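Long-range contacts in PilX (Neisseria meningitidis, PDB 2OPD), which serves as a minor pilin of type IV pili, probably promoting aggregation between bacteria and their adhesion to human cells: residues N21-F26 with E43-G48; T37-L42 with V66-P71; A56-V61 with T84-S89; D97-R102 with H110-S115. All coordinates share one frame; numbering follows the deposited sequence.

Contact 1 of 4, residues N21-F26 with E43-G48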
loop_
_atom_site.group_PDB
_atom_site.type_symbol
_atom_site.label_atom_id
_atom_site.label_comp_id
_atom_site.label_asym_id
_atom_site.label_seq_id
_atom_site.Cartn_x
_atom_site.Cartn_y
_atom_site.Cartn_z
ATOM N N ASN A 21 7.272 -6.572 3.704
ATOM C CA ASN A 21 8.157 -7.635 4.241
ATOM C C ASN A 21 7.496 -8.944 4.624
ATOM O O ASN A 21 8.085 -9.991 4.433
ATOM C CB ASN A 21 8.955 -7.154 5.460
ATOM C CG ASN A 21 9.989 -6.131 5.098
ATOM O OD1 ASN A 21 10.456 -6.084 3.972
ATOM N ND2 ASN A 21 10.363 -5.316 6.050
ATOM N N ILE A 22 6.318 -8.890 5.226
ATOM C CA ILE A 22 5.587 -10.115 5.517
ATOM C C ILE A 22 5.064 -10.735 4.212
ATOM O O ILE A 22 5.178 -11.937 4.016
ATOM C CB ILE A 22 4.436 -9.872 6.538
ATOM C CG1 ILE A 22 4.989 -9.303 7.863
ATOM C CG2 ILE A 22 3.692 -11.155 6.850
ATOM C CD1 ILE A 22 3.885 -8.814 8.833
ATOM N N SER A 23 4.523 -9.903 3.310
ATOM C CA SER A 23 4.089 -10.392 1.993
ATOM C C SER A 23 5.205 -11.123 1.219
ATOM O O SER A 23 4.969 -12.197 0.678
ATOM C CB SER A 23 3.523 -9.270 1.144
ATOM O OG SER A 23 2.406 -8.675 1.757
ATOM N N LYS A 24 6.413 -10.571 1.196
ATOM C CA LYS A 24 7.535 -11.286 0.644
ATOM C C LYS A 24 7.561 -12.735 1.190
ATOM O O LYS A 24 7.645 -13.704 0.411
ATOM C CB LYS A 24 8.851 -10.621 1.020
ATOM C CG LYS A 24 9.119 -9.179 0.557
ATOM C CD LYS A 24 10.552 -8.879 1.004
ATOM C CE LYS A 24 10.880 -7.385 1.137
ATOM N NZ LYS A 24 10.653 -6.714 -0.140
ATOM N N GLN A 25 7.534 -12.904 2.521
ATOM C CA GLN A 25 7.534 -14.246 3.084
ATOM C C GLN A 25 6.377 -15.099 2.565
ATOM O O GLN A 25 6.571 -16.290 2.333
ATOM C CB GLN A 25 7.490 -14.194 4.610
ATOM C CG GLN A 25 8.724 -13.583 5.231
ATOM C CD GLN A 25 9.971 -14.374 4.875
ATOM O OE1 GLN A 25 9.959 -15.643 4.836
ATOM N NE2 GLN A 25 11.066 -13.645 4.611
ATOM N N PHE A 26 5.183 -14.545 2.390
ATOM C CA PHE A 26 4.083 -15.345 1.800
ATOM C C PHE A 26 4.537 -15.968 0.483
ATOM O O PHE A 26 4.285 -17.129 0.202
ATOM C CB PHE A 26 2.751 -14.543 1.591
ATOM C CG PHE A 26 1.886 -14.442 2.853
ATOM C CD1 PHE A 26 1.045 -15.502 3.231
ATOM C CD2 PHE A 26 1.933 -13.312 3.656
ATOM C CE1 PHE A 26 0.274 -15.435 4.376
ATOM C CE2 PHE A 26 1.160 -13.226 4.837
ATOM C CZ PHE A 26 0.327 -14.285 5.197
ATOM N N GLU A 43 -4.508 -10.948 -0.444
ATOM C CA GLU A 43 -5.665 -10.081 -0.209
ATOM C C GLU A 43 -6.210 -10.295 1.180
ATOM O O GLU A 43 -6.508 -9.349 1.877
ATOM C CB GLU A 43 -6.777 -10.337 -1.243
ATOM C CG GLU A 43 -6.660 -9.550 -2.560
ATOM C CD GLU A 43 -7.595 -10.086 -3.650
ATOM O OE1 GLU A 43 -8.351 -11.057 -3.386
ATOM O OE2 GLU A 43 -7.579 -9.540 -4.775
ATOM N N ARG A 44 -6.339 -11.544 1.591
ATOM C CA ARG A 44 -6.734 -11.816 2.966
ATOM C C ARG A 44 -5.706 -11.250 3.951
ATOM O O ARG A 44 -6.080 -10.527 4.869
ATOM C CB ARG A 44 -6.978 -13.303 3.197
ATOM C CG ARG A 44 -7.148 -13.683 4.666
ATOM C CD ARG A 44 -7.675 -15.115 4.833
ATOM N NE ARG A 44 -7.157 -16.026 3.804
ATOM C CZ ARG A 44 -7.777 -16.266 2.652
ATOM N NH1 ARG A 44 -8.932 -15.633 2.400
ATOM N NH2 ARG A 44 -7.249 -17.115 1.754
ATOM N N PHE A 45 -4.424 -11.545 3.761
ATOM C CA PHE A 45 -3.392 -11.069 4.687
ATOM C C PHE A 45 -3.413 -9.548 4.800
ATOM O O PHE A 45 -3.482 -9.018 5.893
ATOM C CB PHE A 45 -1.969 -11.526 4.316
ATOM C CG PHE A 45 -0.907 -10.771 5.075
ATOM C CD1 PHE A 45 -0.182 -9.746 4.460
ATOM C CD2 PHE A 45 -0.698 -11.025 6.454
ATOM C CE1 PHE A 45 0.743 -8.994 5.183
ATOM C CE2 PHE A 45 0.233 -10.289 7.186
ATOM C CZ PHE A 45 0.956 -9.264 6.553
ATOM N N VAL A 46 -3.386 -8.849 3.671
ATOM C CA VAL A 46 -3.312 -7.392 3.696
ATOM C C VAL A 46 -4.578 -6.680 4.188
ATOM O O VAL A 46 -4.511 -5.598 4.797
ATOM C CB VAL A 46 -2.872 -6.816 2.324
ATOM C CG1 VAL A 46 -2.974 -5.328 2.337
ATOM C CG2 VAL A 46 -1.416 -7.286 1.981
ATOM N N SER A 47 -5.747 -7.263 3.955
ATOM C CA SER A 47 -6.968 -6.556 4.370
ATOM C C SER A 47 -7.342 -6.970 5.783
ATOM O O SER A 47 -8.124 -6.298 6.456
ATOM C CB SER A 47 -8.132 -6.756 3.383
ATOM O OG SER A 47 -8.373 -8.127 3.094
ATOM N N GLY A 48 -6.780 -8.076 6.243
ATOM C CA GLY A 48 -6.886 -8.404 7.656
ATOM C C GLY A 48 -5.900 -7.614 8.519
ATOM O O GLY A 48 -6.161 -7.394 9.699
#
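The closest backbone approach pairs Ser-23 with Phe-45, CA to CA 8.0 Å, where two nearly antiparallel helical segments pass with their axes 10.9 Å apart and their directions at 160°. Phe-45 contributes the largest single share of the buried surface, a little under half. Its CG stands anti to the backbone N (chi1 166°), which sends the ring from its own helix into the space beside Ile-22, Ser-23 and Phe-26. Phe-26 sets the CE2 corner of its ring over one face of Phe-45, 3.2 Å from Phe-45 CG and displaced toward the rim. The ring centroids are 4.8 Å apart and the planes inclined at 47°, an oblique aromatic pair. The far end of the same ring meets Ile-22, whose CG2 comes within 3.3 Å of Phe-45 CZ, the two side chains lying roughly at right angles. Ser-23 OG approaches the ring obliquely, 3.8 Å from Phe-45 CE1, and is also near Val-46 CG2; its polar need is met by a hydrogen bond to Ile-19 O, so it can line an apolar surface. Val-46 continues the packing onto Val-61 and Val-63 of the sheet. The aromatic and aliphatic interlocking thus joins the long N-terminal helix 4-29 to helix 35-48, which comes between that helix and the first strand in sequence, the αβ-loop region of the type IV pilin fold.

Contact 2 of 4, residues T37-L42 with V66-P71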
loop_
_atom_site.group_PDB
_atom_site.type_symbol
_atom_site.label_atom_id
_atom_site.label_comp_id
_atom_site.label_asym_id
_atom_site.label_seq_id
_atom_site.Cartn_x
_atom_site.Cartn_y
_atom_site.Cartn_z
ATOM N N THR A 37 -4.508 -18.529 -6.101
ATOM C CA THR A 37 -4.343 -18.797 -4.687
ATOM C C THR A 37 -3.503 -17.753 -3.946
ATOM O O THR A 37 -3.864 -17.348 -2.835
ATOM C CB THR A 37 -3.772 -20.205 -4.454
ATOM O OG1 THR A 37 -4.831 -21.154 -4.605
ATOM C CG2 THR A 37 -3.196 -20.347 -3.051
ATOM N N ILE A 38 -2.410 -17.295 -4.550
ATOM C CA ILE A 38 -1.546 -16.369 -3.873
ATOM C C ILE A 38 -2.194 -14.980 -3.877
ATOM O O ILE A 38 -2.172 -14.272 -2.879
ATOM C CB ILE A 38 -0.078 -16.419 -4.426
ATOM C CG1 ILE A 38 0.937 -16.037 -3.337
ATOM C CG2 ILE A 38 0.111 -15.540 -5.610
ATOM C CD1 ILE A 38 0.975 -17.014 -2.126
ATOM N N LYS A 39 -2.819 -14.607 -4.987
ATOM C CA LYS A 39 -3.642 -13.393 -5.013
ATOM C C LYS A 39 -4.669 -13.332 -3.877
ATOM O O LYS A 39 -4.732 -12.329 -3.137
ATOM C CB LYS A 39 -4.360 -13.256 -6.347
ATOM C CG LYS A 39 -5.150 -11.967 -6.470
ATOM C CD LYS A 39 -5.872 -11.860 -7.808
ATOM C CE LYS A 39 -7.026 -10.786 -7.702
ATOM N NZ LYS A 39 -7.421 -10.222 -9.009
ATOM N N SER A 40 -5.485 -14.370 -3.718
ATOM C CA SER A 40 -6.405 -14.334 -2.589
ATOM C C SER A 40 -5.708 -14.402 -1.222
ATOM O O SER A 40 -6.117 -13.703 -0.288
ATOM C CB SER A 40 -7.568 -15.327 -2.717
ATOM O OG SER A 40 -7.184 -16.642 -2.382
ATOM N N LYS A 41 -4.649 -15.209 -1.101
ATOM C CA LYS A 41 -3.896 -15.257 0.161
ATOM C C LYS A 41 -3.322 -13.889 0.553
ATOM O O LYS A 41 -3.390 -13.498 1.729
ATOM C CB LYS A 41 -2.775 -16.285 0.115
ATOM C CG LYS A 41 -3.255 -17.740 0.275
ATOM C CD LYS A 41 -2.106 -18.707 0.245
ATOM C CE LYS A 41 -2.514 -20.088 0.708
ATOM N NZ LYS A 41 -1.438 -21.077 0.470
ATOM N N LEU A 42 -2.775 -13.160 -0.425
ATOM C CA LEU A 42 -2.256 -11.824 -0.164
ATOM C C LEU A 42 -3.356 -10.823 0.214
ATOM O O LEU A 42 -3.149 -9.944 1.046
ATOM C CB LEU A 42 -1.494 -11.296 -1.386
ATOM C CG LEU A 42 -0.089 -11.810 -1.672
ATOM C CD1 LEU A 42 0.405 -11.293 -3.044
ATOM C CD2 LEU A 42 0.885 -11.452 -0.571
ATOM N N VAL A 66 -1.604 -5.054 -10.909
ATOM C CA VAL A 66 -1.654 -4.431 -12.225
ATOM C C VAL A 66 -1.942 -5.476 -13.306
ATOM O O VAL A 66 -2.733 -5.225 -14.194
ATOM C CB VAL A 66 -0.362 -3.584 -12.486
ATOM C CG1 VAL A 66 0.724 -4.388 -13.193
ATOM C CG2 VAL A 66 -0.687 -2.327 -13.235
ATOM N N ASN A 67 -1.318 -6.650 -13.214
ATOM C CA ASN A 67 -1.668 -7.811 -14.040
ATOM C C ASN A 67 -1.953 -8.977 -13.117
ATOM O O ASN A 67 -1.035 -9.459 -12.460
ATOM C CB ASN A 67 -0.503 -8.174 -14.967
ATOM C CG ASN A 67 -0.716 -9.502 -15.706
ATOM O OD1 ASN A 67 -1.677 -10.239 -15.443
ATOM N ND2 ASN A 67 0.189 -9.811 -16.637
ATOM N N LYS A 68 -3.200 -9.425 -13.040
ATOM C CA LYS A 68 -3.582 -10.444 -12.051
ATOM C C LYS A 68 -3.094 -11.860 -12.391
ATOM O O LYS A 68 -3.381 -12.815 -11.663
ATOM C CB LYS A 68 -5.099 -10.497 -11.891
ATOM C CG LYS A 68 -5.792 -11.310 -13.000
ATOM C CD LYS A 68 -7.235 -11.661 -12.657
ATOM C CE LYS A 68 -7.854 -12.464 -13.790
ATOM N NZ LYS A 68 -9.327 -12.322 -13.829
ATOM N N GLU A 69 -2.409 -12.006 -13.516
ATOM C CA GLU A 69 -1.779 -13.262 -13.859
ATOM C C GLU A 69 -0.265 -13.143 -13.601
ATOM O O GLU A 69 0.482 -14.076 -13.875
ATOM C CB GLU A 69 -2.047 -13.611 -15.328
ATOM C CG GLU A 69 -2.577 -15.050 -15.572
ATOM C CD GLU A 69 -4.083 -15.209 -15.304
ATOM O OE1 GLU A 69 -4.503 -16.042 -14.494
ATOM O OE2 GLU A 69 -4.892 -14.410 -15.989
ATOM N N LYS A 70 0.177 -11.978 -13.120
ATOM C CA LYS A 70 1.494 -11.836 -12.515
ATOM C C LYS A 70 1.341 -11.287 -11.090
ATOM O O LYS A 70 1.879 -10.243 -10.782
ATOM C CB LYS A 70 2.389 -10.887 -13.312
ATOM C CG LYS A 70 2.808 -11.400 -14.695
ATOM C CD LYS A 70 3.766 -12.552 -14.552
ATOM C CE LYS A 70 4.139 -13.190 -15.860
ATOM N NZ LYS A 70 4.859 -14.414 -15.483
ATOM N N PRO A 71 0.619 -12.001 -10.216
ATOM C CA PRO A 71 0.288 -11.410 -8.936
ATOM C C PRO A 71 1.462 -11.360 -7.934
ATOM O O PRO A 71 1.351 -10.685 -6.913
ATOM C CB PRO A 71 -0.816 -12.328 -8.419
ATOM C CG PRO A 71 -0.441 -13.682 -8.957
ATOM C CD PRO A 71 0.076 -13.369 -10.347
#
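Pro-71 meets three side chains of helix 35-48: Ile-38 and Lys-39 at its ring, Leu-42 at its carbonyl oxygen. Ile-38 comes at about a right angle, its CG2 branch 3.9 Å from Pro-71 CG; the longer CG1 branch, anti to the backbone N (chi1 -151°), leads away from the loop. Leu-42, one turn further along, has its CD1 4.0 Å from Pro-71 O. Lys-39 lies between them in sequence, and its CB is 4.2 Å from Pro-71 CB at the closest point of the two backbones. From there the lysine chain runs out extended, CG anti to the backbone N (chi1 -176°), and passes Pro-71 to place NZ 3.7 Å from Lys-68 CB. This end of the contact is van der Waals touching of an ammonium group against aliphatic carbon, with the chain of Lys-68 slanting past it. The Lys-39 NZ and Lys-68 NZ atoms are 5.6 Å apart, a like-charged pair whose mutual effect is probably mildly unfavourable. Within the loop, a type I turn from Asn-67 to Lys-70 fixes the backbone ahead of Pro-71, and Asn-67 OD1 accepts from Glu-69 N at 2.7 Å, an Asx turn; the N-H points at the oxygen with an angle of 158°, the donor lying above the amide carbonyl plane. Phe-65 backs the contact, touching Lys-39, Leu-42 and Pro-71. The arrangement seats the connection of the β-hairpin formed by strands 59-65 and 74-80 against the αβ-loop helix of the pilin fold.

Contact 3 of 4, residues A56-V61 with T84-S89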
loop_
_atom_site.group_PDB
_atom_site.type_symbol
_atom_site.label_atom_id
_atom_site.label_comp_id
_atom_site.label_asym_id
_atom_site.label_seq_id
_atom_site.Cartn_x
_atom_site.Cartn_y
_atom_site.Cartn_z
ATOM N N ALA A 56 -4.119 2.630 12.259
ATOM C CA ALA A 56 -5.305 1.859 11.885
ATOM C C ALA A 56 -6.585 2.688 11.885
ATOM O O ALA A 56 -7.429 2.475 11.019
ATOM C CB ALA A 56 -5.464 0.583 12.762
ATOM N N GLU A 57 -6.751 3.623 12.817
ATOM C CA GLU A 57 -7.979 4.447 12.794
ATOM C C GLU A 57 -8.005 5.380 11.612
ATOM O O GLU A 57 -9.048 5.930 11.292
ATOM C CB GLU A 57 -8.140 5.347 14.012
ATOM C CG GLU A 57 -8.376 4.671 15.343
ATOM C CD GLU A 57 -8.160 5.645 16.496
ATOM O OE1 GLU A 57 -9.039 5.724 17.385
ATOM O OE2 GLU A 57 -7.121 6.341 16.492
ATOM N N LYS A 58 -6.849 5.607 11.005
ATOM C CA LYS A 58 -6.722 6.683 10.043
ATOM C C LYS A 58 -6.670 6.224 8.586
ATOM O O LYS A 58 -7.166 6.906 7.710
ATOM C CB LYS A 58 -5.489 7.525 10.351
ATOM C CG LYS A 58 -5.528 8.147 11.724
ATOM C CD LYS A 58 -5.124 9.612 11.702
ATOM C CE LYS A 58 -5.905 10.442 12.764
ATOM N NZ LYS A 58 -6.200 11.870 12.329
ATOM N N TYR A 59 -6.097 5.053 8.345
ATOM C CA TYR A 59 -5.720 4.702 7.017
ATOM C C TYR A 59 -6.271 3.312 6.686
ATOM O O TYR A 59 -6.439 2.511 7.609
ATOM C CB TYR A 59 -4.200 4.748 6.957
ATOM C CG TYR A 59 -3.575 6.152 7.031
ATOM C CD1 TYR A 59 -2.760 6.504 8.081
ATOM C CD2 TYR A 59 -3.773 7.077 6.044
ATOM C CE1 TYR A 59 -2.181 7.739 8.172
ATOM C CE2 TYR A 59 -3.176 8.319 6.113
ATOM C CZ TYR A 59 -2.371 8.636 7.199
ATOM O OH TYR A 59 -1.757 9.875 7.320
ATOM N N ASN A 60 -6.647 3.074 5.426
ATOM C CA ASN A 60 -6.894 1.729 4.885
ATOM C C ASN A 60 -5.674 1.295 4.017
ATOM O O ASN A 60 -5.142 2.086 3.219
ATOM C CB ASN A 60 -8.116 1.672 3.973
ATOM C CG ASN A 60 -9.484 1.761 4.719
ATOM O OD1 ASN A 60 -9.664 1.230 5.824
ATOM N ND2 ASN A 60 -10.468 2.401 4.061
ATOM N N VAL A 61 -5.242 0.053 4.144
ATOM C CA VAL A 61 -4.197 -0.461 3.285
ATOM C C VAL A 61 -4.739 -1.577 2.434
ATOM O O VAL A 61 -5.458 -2.421 2.918
ATOM C CB VAL A 61 -3.005 -1.011 4.066
ATOM C CG1 VAL A 61 -1.995 -1.599 3.062
ATOM C CG2 VAL A 61 -2.350 0.101 4.809
ATOM N N THR A 84 -12.275 11.090 8.221
ATOM C CA THR A 84 -11.125 11.584 8.981
ATOM C C THR A 84 -10.615 12.968 8.596
ATOM O O THR A 84 -9.857 13.570 9.360
ATOM C CB THR A 84 -9.936 10.617 8.883
ATOM O OG1 THR A 84 -9.586 10.429 7.506
ATOM C CG2 THR A 84 -10.259 9.262 9.577
ATOM N N GLY A 85 -11.036 13.477 7.431
ATOM C CA GLY A 85 -10.520 14.739 6.879
ATOM C C GLY A 85 -9.101 14.680 6.320
ATOM O O GLY A 85 -8.509 15.701 5.985
ATOM N N TYR A 86 -8.547 13.481 6.184
ATOM C CA TYR A 86 -7.202 13.346 5.629
ATOM C C TYR A 86 -7.134 13.081 4.125
ATOM O O TYR A 86 -8.055 12.479 3.529
ATOM C CB TYR A 86 -6.435 12.242 6.346
ATOM C CG TYR A 86 -5.881 12.644 7.661
ATOM C CD1 TYR A 86 -5.859 13.965 8.069
ATOM C CD2 TYR A 86 -5.323 11.704 8.476
ATOM C CE1 TYR A 86 -5.325 14.317 9.314
ATOM C CE2 TYR A 86 -4.788 12.029 9.674
ATOM C CZ TYR A 86 -4.793 13.313 10.103
ATOM O OH TYR A 86 -4.236 13.555 11.323
ATOM N N THR A 87 -5.995 13.476 3.542
ATOM C CA THR A 87 -5.741 13.305 2.116
ATOM C C THR A 87 -4.415 12.584 1.801
ATOM O O THR A 87 -4.398 11.578 1.089
ATOM C CB THR A 87 -5.736 14.654 1.468
ATOM O OG1 THR A 87 -4.747 15.438 2.129
ATOM C CG2 THR A 87 -7.106 15.316 1.641
ATOM N N LEU A 88 -3.301 13.089 2.335
ATOM C CA LEU A 88 -1.972 12.455 2.087
ATOM C C LEU A 88 -2.049 10.924 2.019
ATOM O O LEU A 88 -2.693 10.289 2.843
ATOM C CB LEU A 88 -0.924 12.906 3.129
ATOM C CG LEU A 88 -0.581 14.394 3.213
ATOM C CD1 LEU A 88 0.623 14.575 3.997
ATOM C CD2 LEU A 88 -0.368 15.001 1.838
ATOM N N SER A 89 -1.385 10.325 1.047
ATOM C CA SER A 89 -1.460 8.868 0.876
ATOM C C SER A 89 -0.120 8.239 0.526
ATOM O O SER A 89 0.920 8.901 0.527
ATOM C CB SER A 89 -2.479 8.513 -0.202
ATOM O OG SER A 89 -3.660 9.202 0.076
#
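At one margin of the antiparallel sheet of this pilin fold, Lys-58 and Tyr-59, where strand 59-65 begins, meet Thr-84, Tyr-86 and Leu-88 of the loop that joins strands 74-80 and 89-93. The contact is largely a matter of side chains reaching over from the strand's start, for the nearest backbone pair, Lys-58 CA and Thr-84 CA, is 6.7 Å apart. Thr-84 sits close to this start: its CG2 is 3.9 Å from Glu-57 O, while its OG1 is engaged with Lys-81 O. The ring of Tyr-59 is turned so that its edge meets Leu-88 O, CE2 to O 3.8 Å, near the ring plane. Its hydroxyl end lies across Tyr-86 at about a right angle, with Tyr-59 OH 4.2 Å from Tyr-86 CD2. Helix 4-29 covers the same region, Tyr-8 touching both Lys-58 and Tyr-59 and Glu-5 touching Tyr-86. In the loop, Ser-89 OG reaches back to Thr-87 O at 2.7 Å, a bond that links the first residue of strand 89-93 back to the loop. The one hydrogen bond across the contact comes from Lys-58. Its chain is bent at chi2, chi3 and chi4, which keeps both CD and NZ against the phenol ring: Lys-58 CD is 3.2 Å from Tyr-86 CE2, and Lys-58 NZ lies 3.0 Å from Tyr-86 CZ, almost as close as to the oxygen. The ammonium group therefore reaches the hydroxyl from beside the C-O bond, Lys-58 NZ donating to Tyr-86 OH at 2.8 Å.

Contact 4 of 4, residues D97-R102 with H110-S115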
loop_
_atom_site.group_PDB
_atom_site.type_symbol
_atom_site.label_atom_id
_atom_site.label_comp_id
_atom_site.label_asym_id
_atom_site.label_seq_id
_atom_site.Cartn_x
_atom_site.Cartn_y
_atom_site.Cartn_z
ATOM N N ASP A 97 9.791 0.070 -4.560
ATOM C CA ASP A 97 9.678 1.500 -4.838
ATOM C C ASP A 97 8.507 2.079 -4.032
ATOM O O ASP A 97 7.435 1.481 -3.984
ATOM C CB ASP A 97 9.532 1.765 -6.341
ATOM C CG ASP A 97 10.681 1.147 -7.150
ATOM O OD1 ASP A 97 10.494 0.826 -8.338
ATOM O OD2 ASP A 97 11.759 0.943 -6.571
ATOM N N GLY A 98 8.744 3.221 -3.382
ATOM C CA GLY A 98 7.811 3.811 -2.452
ATOM C C GLY A 98 7.483 5.219 -2.849
ATOM O O GLY A 98 8.346 5.921 -3.341
ATOM N N TYR A 99 6.233 5.637 -2.660
ATOM C CA TYR A 99 5.838 6.963 -3.056
ATOM C C TYR A 99 4.859 7.537 -2.026
ATOM O O TYR A 99 4.063 6.796 -1.428
ATOM C CB TYR A 99 5.213 6.991 -4.466
ATOM C CG TYR A 99 6.033 6.384 -5.583
ATOM C CD1 TYR A 99 6.005 5.019 -5.809
ATOM C CD2 TYR A 99 6.819 7.163 -6.417
ATOM C CE1 TYR A 99 6.732 4.440 -6.826
ATOM C CE2 TYR A 99 7.563 6.592 -7.433
ATOM C CZ TYR A 99 7.505 5.216 -7.633
ATOM O OH TYR A 99 8.230 4.571 -8.633
ATOM N N LYS A 100 4.993 8.843 -1.786
ATOM C CA LYS A 100 4.093 9.607 -0.929
ATOM C C LYS A 100 3.335 10.460 -1.873
ATOM O O LYS A 100 3.933 11.098 -2.719
ATOM C CB LYS A 100 4.845 10.547 0.009
ATOM C CG LYS A 100 5.885 9.869 0.825
ATOM C CD LYS A 100 6.477 10.788 1.882
ATOM C CE LYS A 100 7.342 9.959 2.832
ATOM N NZ LYS A 100 6.935 8.518 2.744
ATOM N N CYS A 101 2.027 10.517 -1.697
ATOM C CA CYS A 101 1.159 11.070 -2.701
ATOM C C CYS A 101 0.318 12.153 -2.078
ATOM O O CYS A 101 -0.063 12.048 -0.923
ATOM C CB CYS A 101 0.242 9.964 -3.190
ATOM S SG CYS A 101 1.094 8.592 -3.956
ATOM N N ARG A 102 0.025 13.191 -2.846
ATOM C CA ARG A 102 -0.705 14.338 -2.357
ATOM C C ARG A 102 -2.153 14.052 -2.015
ATOM O O ARG A 102 -2.779 14.891 -1.349
ATOM C CB ARG A 102 -0.711 15.415 -3.425
ATOM C CG ARG A 102 0.624 16.043 -3.668
ATOM C CD ARG A 102 0.637 16.788 -4.969
ATOM N NE ARG A 102 1.795 17.668 -5.027
ATOM C CZ ARG A 102 2.177 18.323 -6.114
ATOM N NH1 ARG A 102 3.247 19.100 -6.072
ATOM N NH2 ARG A 102 1.490 18.187 -7.242
ATOM N N HIS A 110 -1.397 5.022 -8.834
ATOM C CA HIS A 110 -0.029 4.543 -8.929
ATOM C C HIS A 110 0.827 5.540 -9.726
ATOM O O HIS A 110 1.673 5.156 -10.514
ATOM C CB HIS A 110 0.027 3.102 -9.501
ATOM C CG HIS A 110 -0.461 2.045 -8.538
ATOM N ND1 HIS A 110 -1.714 1.474 -8.619
ATOM C CD2 HIS A 110 0.147 1.445 -7.483
ATOM C CE1 HIS A 110 -1.854 0.566 -7.670
ATOM N NE2 HIS A 110 -0.736 0.528 -6.968
ATOM N N LEU A 111 0.594 6.821 -9.477
ATOM C CA LEU A 111 1.358 7.918 -10.086
ATOM C C LEU A 111 2.785 8.041 -9.520
ATOM O O LEU A 111 3.002 7.787 -8.331
ATOM C CB LEU A 111 0.591 9.244 -9.861
ATOM C CG LEU A 111 -0.780 9.398 -10.538
ATOM C CD1 LEU A 111 -1.325 10.877 -10.450
ATOM C CD2 LEU A 111 -0.749 8.887 -11.977
ATOM N N GLU A 112 3.738 8.478 -10.328
ATOM C CA GLU A 112 5.129 8.537 -9.886
ATOM C C GLU A 112 5.760 9.946 -9.948
ATOM O O GLU A 112 6.938 10.103 -9.644
ATOM C CB GLU A 112 6.022 7.587 -10.710
ATOM C CG GLU A 112 5.540 6.133 -10.914
ATOM C CD GLU A 112 6.358 5.409 -12.005
ATOM O OE1 GLU A 112 7.266 6.034 -12.589
ATOM O OE2 GLU A 112 6.092 4.233 -12.308
ATOM N N THR A 113 5.000 10.964 -10.328
ATOM C CA THR A 113 5.511 12.321 -10.347
ATOM C C THR A 113 4.449 13.347 -9.922
ATOM O O THR A 113 3.242 13.067 -9.939
ATOM C CB THR A 113 5.994 12.720 -11.744
ATOM O OG1 THR A 113 4.887 12.739 -12.650
ATOM C CG2 THR A 113 7.079 11.771 -12.269
ATOM N N LEU A 114 4.935 14.519 -9.516
ATOM C CA LEU A 114 4.143 15.665 -9.139
ATOM C C LEU A 114 3.943 16.561 -10.360
ATOM O O LEU A 114 4.922 17.132 -10.885
ATOM C CB LEU A 114 4.916 16.490 -8.115
ATOM C CG LEU A 114 5.293 15.745 -6.841
ATOM C CD1 LEU A 114 6.142 16.592 -5.883
ATOM C CD2 LEU A 114 3.996 15.228 -6.173
ATOM N N SER A 115 2.692 16.698 -10.800
ATOM C CA SER A 115 2.339 17.711 -11.785
ATOM C C SER A 115 0.844 17.959 -11.754
ATOM O O SER A 115 0.060 17.075 -11.351
ATOM C CB SER A 115 2.769 17.291 -13.188
ATOM O OG SER A 115 2.103 16.125 -13.623
#
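Tyr-99 and Glu-112 stand where the backbones come nearest, CA to CA 7.0 Å, and Arg-102 and Leu-114 follow with their CA atoms 8.4 Å apart. These separations exceed direct strand pairing, and in the sheet strand 118-122 lies between strands 98-101 and 114-115; the contact is therefore made by side chains. The ring of Tyr-99 rests against the extended chain of Glu-112, with CE2 3.8 Å from Glu-112 CB and OH 3.9 Å from Glu-112 CG. The ring and carboxylate planes are only 14° apart. Trp-91 stacks on Tyr-99, and its NE1 is hydrogen-bonded to Leu-111 O. At the other end the guanidinium of Arg-102 is covered on one face by Leu-114, CD2 lying 3.5 Å from Arg-102 NE and toward the rim of the group. Arg-102 NH2 has a weak hydrogen bond to Val-118 O. His-110, at positive phi, closes helix 104-109 with a Schellman motif and starts the turn back toward the sheet. With Cys-101 disulfide-bonded to Cys-120, the contact packs the disulfide-bounded D-region of the type IV pilin fold, here segment 110-115, against the strand that leads into it.

In the fold
Contacts 1 and 2 share helix 35-48, and their centres are 11 Å apart; Leu-42 CD2 of contact 2 packs 3.8 Å from Ser-23 CB of contact 1. Contacts 3 and 4 meet at the sheet, centres 16 Å apart, where Ser-89 N and Cys-101 O, 2.9 Å apart, probably form a hydrogen bond. Contact 1 touches contact 3 through Val-46 and Val-61, but contacts 2 and 3, about 25 Å apart between centres, lie on opposite sides of the chain's centre. Along the sequence contact 2 interleaves with both 1 and 3, whereas 4 follows all of them. The contacts thus progress from helix packing through the sheet's margin to the D-region, spanning one compact pilin domain.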